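Local coordinates for carboxylase (Deinococcus radiodurans, PDB 5H80), which forms the biotin carboxylase domain of a single-chain bacterial carboxylase and probably uses ATP to carboxylate biotin carried by its partner domain, at residues T258-R261 and R262-K265; L267-A270 and P271-L275; V323-T326 and V327-W331; L457-L460 and Q461-H465; Y472-S475 and T476-D480. All coordinates share one frame; numbering follows the deposited sequence.

Contact 1 (T258-R261 and R262-K265)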
loop_
_atom_site.group_PDB
_atom_site.type_symbol
_atom_site.label_atom_id
_atom_site.label_comp_id
_atom_site.label_asym_id
_atom_site.label_seq_id
_atom_site.Cartn_x
_atom_site.Cartn_y
_atom_site.Cartn_z
ATOM N N THR A 258 -4.734 13.538 17.915
ATOM C CA THR A 258 -5.278 14.751 18.555
ATOM C C THR A 258 -6.635 15.225 18.050
ATOM O O THR A 258 -7.451 15.771 18.780
ATOM C CB THR A 258 -4.203 15.841 18.496
ATOM O OG1 THR A 258 -2.999 15.456 19.208
ATOM C CG2 THR A 258 -4.788 17.294 18.933
ATOM N N VAL A 259 -6.881 15.101 16.752
ATOM C CA VAL A 259 -8.127 15.544 16.119
ATOM C C VAL A 259 -9.259 14.501 16.459
ATOM O O VAL A 259 -9.273 13.348 16.002
ATOM C CB VAL A 259 -7.922 15.686 14.605
ATOM C CG1 VAL A 259 -9.249 16.018 13.957
ATOM C CG2 VAL A 259 -6.780 16.688 14.294
ATOM N N GLN A 260 -10.091 14.920 17.435
ATOM C CA GLN A 260 -11.178 14.079 18.015
ATOM C C GLN A 260 -12.454 14.862 18.034
ATOM O O GLN A 260 -12.386 16.027 18.144
ATOM C CB GLN A 260 -10.859 13.783 19.459
ATOM C CG GLN A 260 -9.543 13.151 19.622
ATOM C CD GLN A 260 -9.144 12.773 21.015
ATOM O OE1 GLN A 260 -9.937 12.834 21.943
ATOM N NE2 GLN A 260 -7.913 12.256 21.140
ATOM N N ARG A 261 -13.578 14.189 17.907
ATOM C CA ARG A 261 -14.937 14.825 17.905
ATOM C C ARG A 261 -15.569 14.209 19.124
ATOM O O ARG A 261 -15.687 12.977 19.183
ATOM C CB ARG A 261 -15.737 14.501 16.693
ATOM C CG ARG A 261 -17.062 15.275 16.570
ATOM C CD ARG A 261 -17.790 14.662 15.396
ATOM N NE ARG A 261 -18.655 15.583 14.648
ATOM C CZ ARG A 261 -18.868 15.549 13.313
ATOM N NH1 ARG A 261 -18.227 14.678 12.518
ATOM N NH2 ARG A 261 -19.728 16.412 12.746
ATOM N N ARG A 262 -15.838 15.004 20.156
ATOM C CA ARG A 262 -16.299 14.422 21.453
ATOM C C ARG A 262 -15.570 13.133 21.828
ATOM O O ARG A 262 -16.194 12.115 22.091
ATOM C CB ARG A 262 -17.827 14.155 21.423
ATOM C CG ARG A 262 -18.677 15.406 21.225
ATOM C CD ARG A 262 -20.165 15.116 21.337
ATOM N NE ARG A 262 -20.957 16.318 21.630
ATOM C CZ ARG A 262 -22.291 16.364 21.660
ATOM N NH1 ARG A 262 -23.022 15.276 21.401
ATOM N NH2 ARG A 262 -22.908 17.506 21.942
ATOM N N HIS A 263 -14.245 13.178 21.815
ATOM C CA HIS A 263 -13.404 12.052 22.257
ATOM C C HIS A 263 -13.336 10.832 21.298
ATOM O O HIS A 263 -12.627 9.876 21.600
ATOM C CB HIS A 263 -13.776 11.609 23.705
ATOM C CG HIS A 263 -13.646 12.706 24.724
ATOM N ND1 HIS A 263 -14.702 13.519 25.084
ATOM C CD2 HIS A 263 -12.578 13.135 25.441
ATOM C CE1 HIS A 263 -14.287 14.413 25.962
ATOM N NE2 HIS A 263 -13.008 14.193 26.208
ATOM N N GLN A 264 -13.989 10.896 20.145
ATOM C CA GLN A 264 -13.797 9.921 19.032
ATOM C C GLN A 264 -12.687 10.395 18.044
ATOM O O GLN A 264 -12.777 11.449 17.460
ATOM C CB GLN A 264 -15.082 9.747 18.226
ATOM C CG GLN A 264 -16.376 9.519 19.009
ATOM C CD GLN A 264 -16.174 8.757 20.303
ATOM O OE1 GLN A 264 -15.930 9.355 21.361
ATOM N NE2 GLN A 264 -16.284 7.435 20.235
ATOM N N LYS A 265 -11.672 9.603 17.853
ATOM C CA LYS A 265 -10.561 9.916 16.987
ATOM C C LYS A 265 -10.992 9.902 15.504
ATOM O O LYS A 265 -11.871 9.086 15.151
ATOM C CB LYS A 265 -9.431 8.890 17.257
ATOM C CG LYS A 265 -8.788 8.896 18.653
ATOM C CD LYS A 265 -7.964 7.613 18.925
ATOM C CE LYS A 265 -7.354 7.570 20.306
ATOM N NZ LYS A 265 -6.678 6.296 20.690
#
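A tight two-residue beta hairpin, turned by a type I' bend from Arg261 to Gln264, links strand 260-261 to strand 264-270 at the border of an antiparallel sheet. Arg261 and Gln264 are its hydrogen-bonded pair: Arg261 N donates to Gln264 O at 2.9 Å, and Gln264 N donates to Arg261 O, also at 2.9 Å. The two corner residues, Arg262 and His263, both have positive phi, as this turn type demands, and their polar side chains start away from the other strand, which suits an exposed bend. One step back, Gln260 and Lys265 form a non-hydrogen-bonded pair, and Gln260 CA makes a CA-H...O contact of 3.1 Å with Gln264 O. The side chain of Gln260 turns its CG beside the backbone N (chi1 -56°) and then runs out straight, so that OE1 comes within 3.6 Å of His263 CA while NE2 is hydrogen-bonded to Cys257 O. Arg261 projects from the other face of the hairpin, where its guanidinium makes a cation-pi contact with Phe459. Lys265 NZ is salt-bridged to Glu324, Glu239 and Glu303. The bend is thus held by main-chain bonds, which leaves Gln260, Arg261 and Lys265 to engage partners beyond the hairpin; the cluster of carboxylates round the lysine is consistent with a place near the active-site cleft of this enzyme family.

Contact 2 (L267-A270 and P271-L275)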
loop_
_atom_site.group_PDB
_atom_site.type_symbol
_atom_site.label_atom_id
_atom_site.label_comp_id
_atom_site.label_asym_id
_atom_site.label_seq_id
_atom_site.Cartn_x
_atom_site.Cartn_y
_atom_site.Cartn_z
ATOM N N LEU A 267 -8.625 11.578 12.782
ATOM C CA LEU A 267 -7.382 11.608 11.956
ATOM C C LEU A 267 -6.204 11.172 12.830
ATOM O O LEU A 267 -6.088 11.580 13.984
ATOM C CB LEU A 267 -7.013 12.948 11.344
ATOM C CG LEU A 267 -8.009 13.526 10.387
ATOM C CD1 LEU A 267 -7.791 14.968 10.170
ATOM C CD2 LEU A 267 -8.087 12.730 9.046
ATOM N N GLU A 268 -5.466 10.172 12.393
ATOM C CA GLU A 268 -4.402 9.642 13.255
ATOM C C GLU A 268 -3.135 9.672 12.416
ATOM O O GLU A 268 -3.095 9.066 11.358
ATOM C CB GLU A 268 -4.813 8.243 13.725
ATOM C CG GLU A 268 -6.129 8.319 14.566
ATOM C CD GLU A 268 -7.056 7.150 14.403
ATOM O OE1 GLU A 268 -7.391 6.785 13.262
ATOM O OE2 GLU A 268 -7.443 6.623 15.456
ATOM N N PHE A 269 -2.068 10.247 12.960
ATOM C CA PHE A 269 -0.795 10.492 12.240
ATOM C C PHE A 269 0.390 9.637 12.801
ATOM O O PHE A 269 0.516 9.395 13.966
ATOM C CB PHE A 269 -0.471 11.962 12.303
ATOM C CG PHE A 269 -1.397 12.785 11.637
ATOM C CD1 PHE A 269 -1.100 13.309 10.396
ATOM C CD2 PHE A 269 -2.615 13.146 12.209
ATOM C CE1 PHE A 269 -1.939 14.145 9.781
ATOM C CE2 PHE A 269 -3.462 14.054 11.562
ATOM C CZ PHE A 269 -3.161 14.468 10.310
ATOM N N ALA A 270 1.288 9.075 11.949
ATOM C CA ALA A 270 2.497 8.370 12.441
ATOM C C ALA A 270 3.571 8.883 11.382
ATOM O O ALA A 270 3.382 8.674 10.125
ATOM C CB ALA A 270 2.384 6.904 12.543
ATOM N N PRO A 271 4.580 9.629 11.814
ATOM C CA PRO A 271 4.854 10.100 13.143
ATOM C C PRO A 271 3.920 11.157 13.628
ATOM O O PRO A 271 3.089 11.735 12.907
ATOM C CB PRO A 271 6.243 10.728 13.004
ATOM C CG PRO A 271 6.263 11.253 11.590
ATOM C CD PRO A 271 5.479 10.266 10.797
ATOM N N ALA A 272 4.054 11.465 14.908
ATOM C CA ALA A 272 3.528 12.711 15.399
ATOM C C ALA A 272 4.179 13.963 14.759
ATOM O O ALA A 272 5.389 14.099 14.983
ATOM C CB ALA A 272 3.731 12.768 16.921
ATOM N N PRO A 273 3.411 14.800 14.058
ATOM C CA PRO A 273 4.064 15.981 13.369
ATOM C C PRO A 273 4.687 16.960 14.292
ATOM O O PRO A 273 4.125 17.249 15.372
ATOM C CB PRO A 273 3.004 16.538 12.455
ATOM C CG PRO A 273 1.879 15.536 12.437
ATOM C CD PRO A 273 1.995 14.639 13.639
ATOM N N HIS A 274 5.906 17.454 13.961
ATOM C CA HIS A 274 6.486 18.591 14.683
ATOM C C HIS A 274 6.759 18.245 16.156
ATOM O O HIS A 274 6.312 19.000 17.045
ATOM C CB HIS A 274 5.589 19.852 14.574
ATOM C CG HIS A 274 5.388 20.313 13.190
ATOM N ND1 HIS A 274 6.453 20.458 12.326
ATOM C CD2 HIS A 274 4.277 20.581 12.473
ATOM C CE1 HIS A 274 6.008 20.857 11.148
ATOM N NE2 HIS A 274 4.689 20.852 11.184
ATOM N N LEU A 275 7.163 17.003 16.413
ATOM C CA LEU A 275 7.504 16.530 17.728
ATOM C C LEU A 275 8.990 16.497 17.976
ATOM O O LEU A 275 9.751 15.710 17.343
ATOM C CB LEU A 275 6.973 15.124 17.902
ATOM C CG LEU A 275 7.015 14.523 19.373
ATOM C CD1 LEU A 275 6.225 15.298 20.436
ATOM C CD2 LEU A 275 6.671 13.047 19.438
#
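Phe269 closes against Pro271 and Pro273 just where strand 264-270 gives way to the loop leading to helix 277-293. Its CB touches both prolines, at 3.6 Å from Pro271 O and 3.9 Å from Pro273 CD. With CG set beside the backbone N (chi1 -64°), the ring then leads away from the loop: CD1 still lies 4.2 Å from Pro273 CG, met obliquely, whereas the rest of the ring packs into Leu434 and Leu438 of helix 434-446 and stands edge-to-face with Tyr472. A flat, wholly apolar residue suits a place lined by hydrocarbon and a second ring. The bend itself comes from the cis peptide bond between Ala270 and Pro271, which brings Ala270 CA and Pro271 CA to 3.0 Å and swings the chain round so that Pro271 O faces Phe269. An alanine in place of Pro271 would remove the ring that makes the cis form affordable, and the peptide bond would probably flip to trans, taking the carbonyl and, two residues on, Pro273 off Phe269 CB. No hydrogen bond joins the two segments: within them the exit rests on the cis proline and apolar contact, while Glu254 and Arg236 hydrogen-bond the loop from outside.

Contact 3 (V323-T326 and V327-W331). With EDO (1,2-ethanediol), chain G.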
loop_
_atom_site.group_PDB
_atom_site.type_symbol
_atom_site.label_atom_id
_atom_site.label_comp_id
_atom_site.label_asym_id
_atom_site.label_seq_id
_atom_site.Cartn_x
_atom_site.Cartn_y
_atom_site.Cartn_z
ATOM N N VAL A 323 -7.381 0.409 16.561
ATOM C CA VAL A 323 -7.931 0.731 15.274
ATOM C C VAL A 323 -6.829 1.399 14.396
ATOM O O VAL A 323 -6.755 1.060 13.140
ATOM C CB VAL A 323 -9.109 1.753 15.382
ATOM C CG1 VAL A 323 -9.550 2.240 14.027
ATOM C CG2 VAL A 323 -10.338 1.048 15.967
ATOM N N GLU A 324 -6.073 2.340 14.982
ATOM C CA GLU A 324 -5.054 3.066 14.287
ATOM C C GLU A 324 -3.706 2.320 14.088
ATOM O O GLU A 324 -2.724 3.014 13.792
ATOM C CB GLU A 324 -4.878 4.447 14.886
ATOM C CG GLU A 324 -4.438 4.525 16.264
ATOM C CD GLU A 324 -5.520 4.390 17.344
ATOM O OE1 GLU A 324 -6.599 3.816 17.090
ATOM O OE2 GLU A 324 -5.251 4.889 18.480
ATOM N N HIS A 325 -3.626 0.967 14.345
ATOM C CA HIS A 325 -2.393 0.221 14.259
ATOM C C HIS A 325 -1.981 0.342 12.742
ATOM O O HIS A 325 -0.766 0.387 12.500
ATOM C CB HIS A 325 -2.585 -1.241 14.602
ATOM C CG HIS A 325 -3.353 -2.019 13.555
ATOM N ND1 HIS A 325 -4.716 -2.022 13.439
ATOM C CD2 HIS A 325 -2.895 -2.776 12.509
ATOM C CE1 HIS A 325 -5.099 -2.783 12.398
ATOM N NE2 HIS A 325 -4.004 -3.257 11.817
ATOM N N THR A 326 -3.000 0.514 11.902
ATOM C CA THR A 326 -2.697 0.655 10.416
ATOM C C THR A 326 -1.648 1.756 10.036
ATOM O O THR A 326 -0.741 1.541 9.108
ATOM C CB THR A 326 -3.936 0.997 9.660
ATOM O OG1 THR A 326 -4.421 2.203 10.218
ATOM C CG2 THR A 326 -5.000 -0.141 9.779
ATOM N N VAL A 327 -1.711 2.923 10.615
ATOM C CA VAL A 327 -0.742 4.019 10.255
ATOM C C VAL A 327 0.714 3.718 10.587
ATOM O O VAL A 327 1.628 4.040 9.817
ATOM C CB VAL A 327 -1.098 5.418 10.819
ATOM C CG1 VAL A 327 -2.063 6.162 9.946
ATOM C CG2 VAL A 327 -1.642 5.369 12.238
ATOM N N THR A 328 0.943 3.053 11.722
ATOM C CA THR A 328 2.215 2.623 12.110
ATOM C C THR A 328 2.715 1.584 11.162
ATOM O O THR A 328 3.863 1.623 10.768
ATOM C CB THR A 328 2.119 1.983 13.521
ATOM O OG1 THR A 328 1.746 3.003 14.453
ATOM C CG2 THR A 328 3.392 1.339 13.968
ATOM N N GLU A 329 1.838 0.653 10.799
ATOM C CA GLU A 329 2.188 -0.386 9.778
ATOM C C GLU A 329 2.732 0.286 8.530
ATOM O O GLU A 329 3.770 -0.149 8.008
ATOM C CB GLU A 329 0.913 -1.240 9.471
ATOM C CG GLU A 329 0.584 -2.189 10.634
ATOM C CD GLU A 329 -0.429 -3.290 10.229
ATOM O OE1 GLU A 329 -1.233 -3.050 9.315
ATOM O OE2 GLU A 329 -0.391 -4.378 10.791
ATOM N N GLU A 330 2.056 1.240 7.960
ATOM C CA GLU A 330 2.476 1.785 6.661
ATOM C C GLU A 330 3.712 2.714 6.827
ATOM O O GLU A 330 4.628 2.717 5.921
ATOM C CB GLU A 330 1.283 2.460 5.999
ATOM C CG GLU A 330 0.084 1.607 5.545
ATOM C CD GLU A 330 0.480 0.492 4.761
ATOM O OE1 GLU A 330 1.201 0.713 3.737
ATOM O OE2 GLU A 330 0.241 -0.623 5.155
ATOM N N TRP A 331 3.740 3.554 7.861
ATOM C CA TRP A 331 4.936 4.319 8.178
ATOM C C TRP A 331 6.181 3.425 8.372
ATOM O O TRP A 331 7.255 3.705 7.758
ATOM C CB TRP A 331 4.700 5.234 9.394
ATOM C CG TRP A 331 5.858 6.068 9.776
ATOM C CD1 TRP A 331 6.789 6.717 8.919
ATOM C CD2 TRP A 331 6.254 6.348 11.072
ATOM N NE1 TRP A 331 7.695 7.401 9.658
ATOM C CE2 TRP A 331 7.368 7.237 11.000
ATOM C CE3 TRP A 331 5.703 6.047 12.358
ATOM C CZ2 TRP A 331 7.962 7.775 12.123
ATOM C CZ3 TRP A 331 6.334 6.516 13.453
ATOM C CH2 TRP A 331 7.494 7.399 13.358
HETATM C C1 EDO G . 0.946 -3.819 5.805
HETATM O O1 EDO G . 1.878 -2.750 5.558
HETATM C C2 EDO G . 1.465 -4.920 6.676
HETATM O O2 EDO G . 2.674 -5.309 5.991
#
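His325 and Glu329, one helical turn apart, make the tight part of this contact. Glu329 brings its carboxylate to the edge of the imidazole, with OE2 in the ring plane and 3.4 Å from His325 CD2, while the ring and carboxylate planes stand 81° apart. Glu329 OE1 is salt-bridged to Arg403 and OE2 to Arg46. His325 CG lies between its backbone N and carbonyl carbon (chi1 71°), which turns the ring forward, toward the next turn; ND1 is hydrogen-bonded to Gln322 O and NE2 to Arg46, fixing its rotation. Thr326 CG2 lies 3.7 Å above one ring face, toward the rim. In the backbone, Glu329 N donates to His325 O at 3.1 Å and Glu330 N to Thr326 O at 3.0 Å, whereas the first bond, from Val327 N to Glu324 O, is weak. An alanine here instead of Glu329 would take away the carboxylate: Arg46 would probably lose this partner, Arg403 be left with Glu330, and the imidazole edge lose its packing. The looser side is that of partly exposed Glu330: its OE2 is salt-bridged to Arg403 and accepts, at 2.7 Å, from O1 of a 1,2-ethanediol, probably from the crystallisation liquor, which is also hydrogen-bonded to Arg430 of the second subunit. Around this opening turn of helix 325-332 lie Gln370 of strand 367-374, Lys424 of strand 421-429 and Leu336 of helix 336-344.

Contact 4 (L457-L460 and Q461-H465)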
loop_
_atom_site.group_PDB
_atom_site.type_symbol
_atom_site.label_atom_id
_atom_site.label_comp_id
_atom_site.label_asym_id
_atom_site.label_seq_id
_atom_site.Cartn_x
_atom_site.Cartn_y
_atom_site.Cartn_z
ATOM N N LEU A 457 -17.315 12.040 4.638
ATOM C CA LEU A 457 -16.268 12.388 3.684
ATOM C C LEU A 457 -16.032 13.879 3.448
ATOM O O LEU A 457 -14.874 14.337 3.444
ATOM C CB LEU A 457 -16.393 11.660 2.373
ATOM C CG LEU A 457 -16.129 10.168 2.351
ATOM C CD1 LEU A 457 -16.837 9.618 1.159
ATOM C CD2 LEU A 457 -14.624 9.853 2.228
ATOM N N ALA A 458 -17.087 14.668 3.366
ATOM C CA ALA A 458 -16.894 16.165 3.298
ATOM C C ALA A 458 -16.292 16.770 4.516
ATOM O O ALA A 458 -15.490 17.684 4.423
ATOM C CB ALA A 458 -18.221 16.892 2.960
ATOM N N PHE A 459 -16.720 16.317 5.688
ATOM C CA PHE A 459 -16.151 16.794 6.909
ATOM C C PHE A 459 -14.625 16.528 7.082
ATOM O O PHE A 459 -13.889 17.426 7.456
ATOM C CB PHE A 459 -16.944 16.286 8.025
ATOM C CG PHE A 459 -16.574 16.887 9.336
ATOM C CD1 PHE A 459 -17.120 18.126 9.713
ATOM C CD2 PHE A 459 -15.741 16.260 10.212
ATOM C CE1 PHE A 459 -16.800 18.716 10.921
ATOM C CE2 PHE A 459 -15.403 16.876 11.386
ATOM C CZ PHE A 459 -15.930 18.066 11.776
ATOM N N LEU A 460 -14.210 15.323 6.654
ATOM C CA LEU A 460 -12.786 14.866 6.591
ATOM C C LEU A 460 -12.009 15.769 5.680
ATOM O O LEU A 460 -10.949 16.207 6.112
ATOM C CB LEU A 460 -12.713 13.392 6.104
ATOM C CG LEU A 460 -13.094 12.383 7.242
ATOM C CD1 LEU A 460 -13.167 10.931 6.753
ATOM C CD2 LEU A 460 -12.395 12.448 8.568
ATOM N N GLN A 461 -12.557 16.126 4.504
ATOM C CA GLN A 461 -11.926 17.059 3.613
ATOM C C GLN A 461 -11.829 18.470 4.227
ATOM O O GLN A 461 -10.742 19.099 4.131
ATOM C CB GLN A 461 -12.549 16.974 2.218
ATOM C CG GLN A 461 -12.008 15.767 1.447
ATOM C CD GLN A 461 -12.888 15.363 0.319
ATOM O OE1 GLN A 461 -13.875 14.589 0.479
ATOM N NE2 GLN A 461 -12.592 15.896 -0.828
ATOM N N ALA A 462 -12.820 18.941 4.990
ATOM C CA ALA A 462 -12.666 20.265 5.584
ATOM C C ALA A 462 -11.521 20.288 6.611
ATOM O O ALA A 462 -10.740 21.278 6.769
ATOM C CB ALA A 462 -13.969 20.740 6.201
ATOM N N LEU A 463 -11.408 19.177 7.371
ATOM C CA LEU A 463 -10.339 18.962 8.356
ATOM C C LEU A 463 -8.998 19.044 7.691
ATOM O O LEU A 463 -8.121 19.797 8.107
ATOM C CB LEU A 463 -10.482 17.631 9.173
ATOM C CG LEU A 463 -11.617 17.519 10.203
ATOM C CD1 LEU A 463 -11.645 16.127 10.765
ATOM C CD2 LEU A 463 -11.492 18.567 11.314
ATOM N N LEU A 464 -8.848 18.301 6.618
ATOM C CA LEU A 464 -7.567 18.210 5.975
ATOM C C LEU A 464 -7.052 19.497 5.299
ATOM O O LEU A 464 -5.818 19.593 5.218
ATOM C CB LEU A 464 -7.536 17.073 4.967
ATOM C CG LEU A 464 -7.698 15.658 5.545
ATOM C CD1 LEU A 464 -8.196 14.828 4.418
ATOM C CD2 LEU A 464 -6.397 15.138 6.224
ATOM N N HIS A 465 -7.952 20.388 4.941
ATOM C CA HIS A 465 -7.633 21.739 4.372
ATOM C C HIS A 465 -7.509 22.840 5.404
ATOM O O HIS A 465 -7.087 23.960 5.039
ATOM C CB HIS A 465 -8.710 22.110 3.350
ATOM C CG HIS A 465 -8.648 21.298 2.101
ATOM N ND1 HIS A 465 -9.373 20.160 1.934
ATOM C CD2 HIS A 465 -7.998 21.504 0.934
ATOM C CE1 HIS A 465 -9.183 19.681 0.724
ATOM N NE2 HIS A 465 -8.346 20.478 0.096
#
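Phe459 and Leu463 meet one turn apart on the alpha helix 457-465, an element of the region matched to the biotin carboxylase C-terminal domain. Four successive i to i+4 backbone bonds run across the junction: Gln461 N to Leu457 O at 3.1 Å, then Ala462 N to Ala458 O, Leu463 N to Phe459 O and Leu464 N to Leu460 O, each of these three at 3.0 Å. They satisfy the main-chain polar groups, so that the inward side can be largely apolar.

Apolar packing makes up the second group. Phe459 swings its ring along the helix by placing CG opposite the backbone N (chi1 -171°), and CE2 comes to 3.9 Å from Leu463 CD1, which it meets obliquely. Leu460 CD2 approaches the same methyl more loosely, at 4.4 Å. Large hydrocarbon residues fit here because other parts of the fold press on them: Leu486 and Val487 of helix 483-490, Leu445 and Leu438 of helix 434-446, and Leu266 and Leu267 of strand 264-270. Arg261 adds a cation-pi contact with the Phe459 ring. Ala462 touches Gln489 of helix 483-490, where a small residue is consistent with close packing.

A side-chain hydrogen bond lies at the exposed end. His465 takes two grips on one acceptor: its ND1 donates to Gln461 O at 2.8 Å with a nearly straight bond of 167°, lying in the imidazole plane, while His465 N reaches the same oxygen from the opposite face of the carbonyl.

Contact 5 (Y472-S475 and T476-D480)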
loop_
_atom_site.group_PDB
_atom_site.type_symbol
_atom_site.label_atom_id
_atom_site.label_comp_id
_atom_site.label_asym_id
_atom_site.label_seq_id
_atom_site.Cartn_x
_atom_site.Cartn_y
_atom_site.Cartn_z
ATOM N N TYR A 472 -0.370 21.846 12.303
ATOM C CA TYR A 472 -0.594 21.014 13.446
ATOM C C TYR A 472 -0.711 21.871 14.719
ATOM O O TYR A 472 -0.088 21.464 15.757
ATOM C CB TYR A 472 0.466 19.886 13.521
ATOM C CG TYR A 472 -0.174 18.589 13.904
ATOM C CD1 TYR A 472 -0.869 17.858 12.915
ATOM C CD2 TYR A 472 -0.207 18.149 15.235
ATOM C CE1 TYR A 472 -1.595 16.665 13.265
ATOM C CE2 TYR A 472 -0.858 16.903 15.577
ATOM C CZ TYR A 472 -1.578 16.227 14.629
ATOM O OH TYR A 472 -2.320 15.120 14.958
ATOM N N GLU A 473 -1.404 23.006 14.645
ATOM C CA GLU A 473 -1.555 23.836 15.824
ATOM C C GLU A 473 -2.871 23.395 16.482
ATOM O O GLU A 473 -3.931 24.000 16.166
ATOM C CB GLU A 473 -1.600 25.260 15.412
ATOM C CG GLU A 473 -0.253 25.753 14.946
ATOM C CD GLU A 473 -0.314 27.185 14.403
ATOM O OE1 GLU A 473 -1.355 27.677 13.941
ATOM O OE2 GLU A 473 0.723 27.817 14.472
ATOM N N LEU A 474 -2.846 22.260 17.206
ATOM C CA LEU A 474 -4.089 21.518 17.528
ATOM C C LEU A 474 -3.993 21.061 18.991
ATOM O O LEU A 474 -2.858 20.940 19.573
ATOM C CB LEU A 474 -4.094 20.242 16.701
ATOM C CG LEU A 474 -4.208 20.435 15.189
ATOM C CD1 LEU A 474 -4.017 19.062 14.494
ATOM C CD2 LEU A 474 -5.487 21.106 14.764
ATOM N N SER A 475 -5.127 20.861 19.599
ATOM C CA SER A 475 -5.219 20.210 20.872
ATOM C C SER A 475 -6.426 19.268 20.777
ATOM O O SER A 475 -7.197 19.338 19.807
ATOM C CB SER A 475 -5.584 21.271 22.044
ATOM O OG SER A 475 -6.862 21.780 21.759
ATOM N N THR A 476 -6.647 18.497 21.814
ATOM C CA THR A 476 -7.789 17.532 21.831
ATOM C C THR A 476 -9.197 18.246 21.863
ATOM O O THR A 476 -10.143 17.658 21.521
ATOM C CB THR A 476 -7.625 16.544 22.987
ATOM O OG1 THR A 476 -7.440 17.270 24.222
ATOM C CG2 THR A 476 -6.399 15.645 22.772
ATOM N N HIS A 477 -9.246 19.527 22.277
ATOM C CA HIS A 477 -10.462 20.357 22.211
ATOM C C HIS A 477 -10.618 21.264 21.022
ATOM O O HIS A 477 -11.669 21.895 20.894
ATOM C CB HIS A 477 -10.559 21.194 23.481
ATOM C CG HIS A 477 -10.501 20.360 24.706
ATOM N ND1 HIS A 477 -11.501 19.472 25.043
ATOM C CD2 HIS A 477 -9.527 20.195 25.632
ATOM C CE1 HIS A 477 -11.164 18.818 26.141
ATOM N NE2 HIS A 477 -9.973 19.244 26.526
ATOM N N TRP A 478 -9.632 21.259 20.124
ATOM C CA TRP A 478 -9.663 22.047 18.932
ATOM C C TRP A 478 -10.903 21.842 18.134
ATOM O O TRP A 478 -11.613 22.853 17.790
ATOM C CB TRP A 478 -8.433 21.719 18.058
ATOM C CG TRP A 478 -8.444 22.500 16.784
ATOM C CD1 TRP A 478 -7.975 23.727 16.579
ATOM C CD2 TRP A 478 -8.814 21.983 15.500
ATOM N NE1 TRP A 478 -8.142 24.084 15.241
ATOM C CE2 TRP A 478 -8.650 23.014 14.557
ATOM C CE3 TRP A 478 -9.333 20.796 15.084
ATOM C CZ2 TRP A 478 -8.985 22.845 13.182
ATOM C CZ3 TRP A 478 -9.614 20.598 13.703
ATOM C CH2 TRP A 478 -9.481 21.637 12.774
ATOM N N LEU A 479 -11.209 20.589 17.800
ATOM C CA LEU A 479 -12.335 20.312 16.937
ATOM C C LEU A 479 -13.673 20.633 17.591
ATOM O O LEU A 479 -14.535 21.164 16.902
ATOM C CB LEU A 479 -12.345 18.924 16.369
ATOM C CG LEU A 479 -13.347 18.480 15.346
ATOM C CD1 LEU A 479 -12.884 17.196 14.664
ATOM C CD2 LEU A 479 -14.736 18.289 15.948
ATOM N N ASP A 480 -13.855 20.293 18.870
ATOM C CA ASP A 480 -15.186 20.561 19.469
ATOM C C ASP A 480 -15.480 22.057 19.502
ATOM O O ASP A 480 -16.620 22.520 19.167
ATOM C CB ASP A 480 -15.313 19.893 20.810
ATOM C CG ASP A 480 -15.407 18.332 20.714
ATOM O OD1 ASP A 480 -15.715 17.771 19.627
ATOM O OD2 ASP A 480 -15.124 17.693 21.724
HETATM O O HOH W 1 -9.644 18.085 18.437
#
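Leu474 lays its CD2 methyl over the centre of the Trp478 indole, 3.6 Å from the centroid of the five-membered ring and 15° off the ring normal, a clear CH-pi contact. Its other methyl, CD1, sits 3.5 Å above the plane of the Tyr472 ring, so the branched leucine fills the space between two aromatic faces, which a straight chain could not do as evenly. The indole is presented by an extended first torsion (chi1 179°) that carries it back from the helix start toward the loop; there NE1 is hydrogen-bonded to Asp468, and the ring stands edge-to-face with His466.

Polar contacts gather round Ser475. Trp478 N donates to Ser475 O at 3.1 Å, closing a type I beta turn, and Trp478 CB lies 3.2 Å from that same oxygen. Ser475 OG is swung between the backbone N and the carbonyl carbon (chi1 64°), facing the turn, where it accepts a weak bond of 3.3 Å from His477 N. Serine suits this place, being short enough to bend back to an amide that the coming helix cannot satisfy by itself. A water accepts from Leu479 N at 3.0 Å and probably donates to Ser475 O.

Together these features make a compact link between two short helices: a Schellman motif, with Tyr472 at positive phi, ends helix 467-471, and after a short extended run a serine cap with its type I turn opens the short, weakly bonded helix 478-481.

How the contacts relate
Along the chain the contacts follow in series, 1 to 5. Contacts 1 and 2 share strand 264-270 and one antiparallel sheet, their centres about 14 Å apart. Contact 5 lies closest to contact 1, about 9 Å between centres, and Asp480 probably hydrogen-bonds Arg262 N. Contact 4 packs leucines of its helix on Leu267 and on Trp478 and Leu479 of contact 5. Contact 3 stands apart from contacts 4 and 5, with centres about 20 and 21 Å away, but meets contact 2, where Trp331 packs on Ala270 and Pro271, and contact 1 through the Lys265-Glu324 salt bridge. The hairpin strand thus links segments matched to the ATP-binding family with those of the C-terminal one.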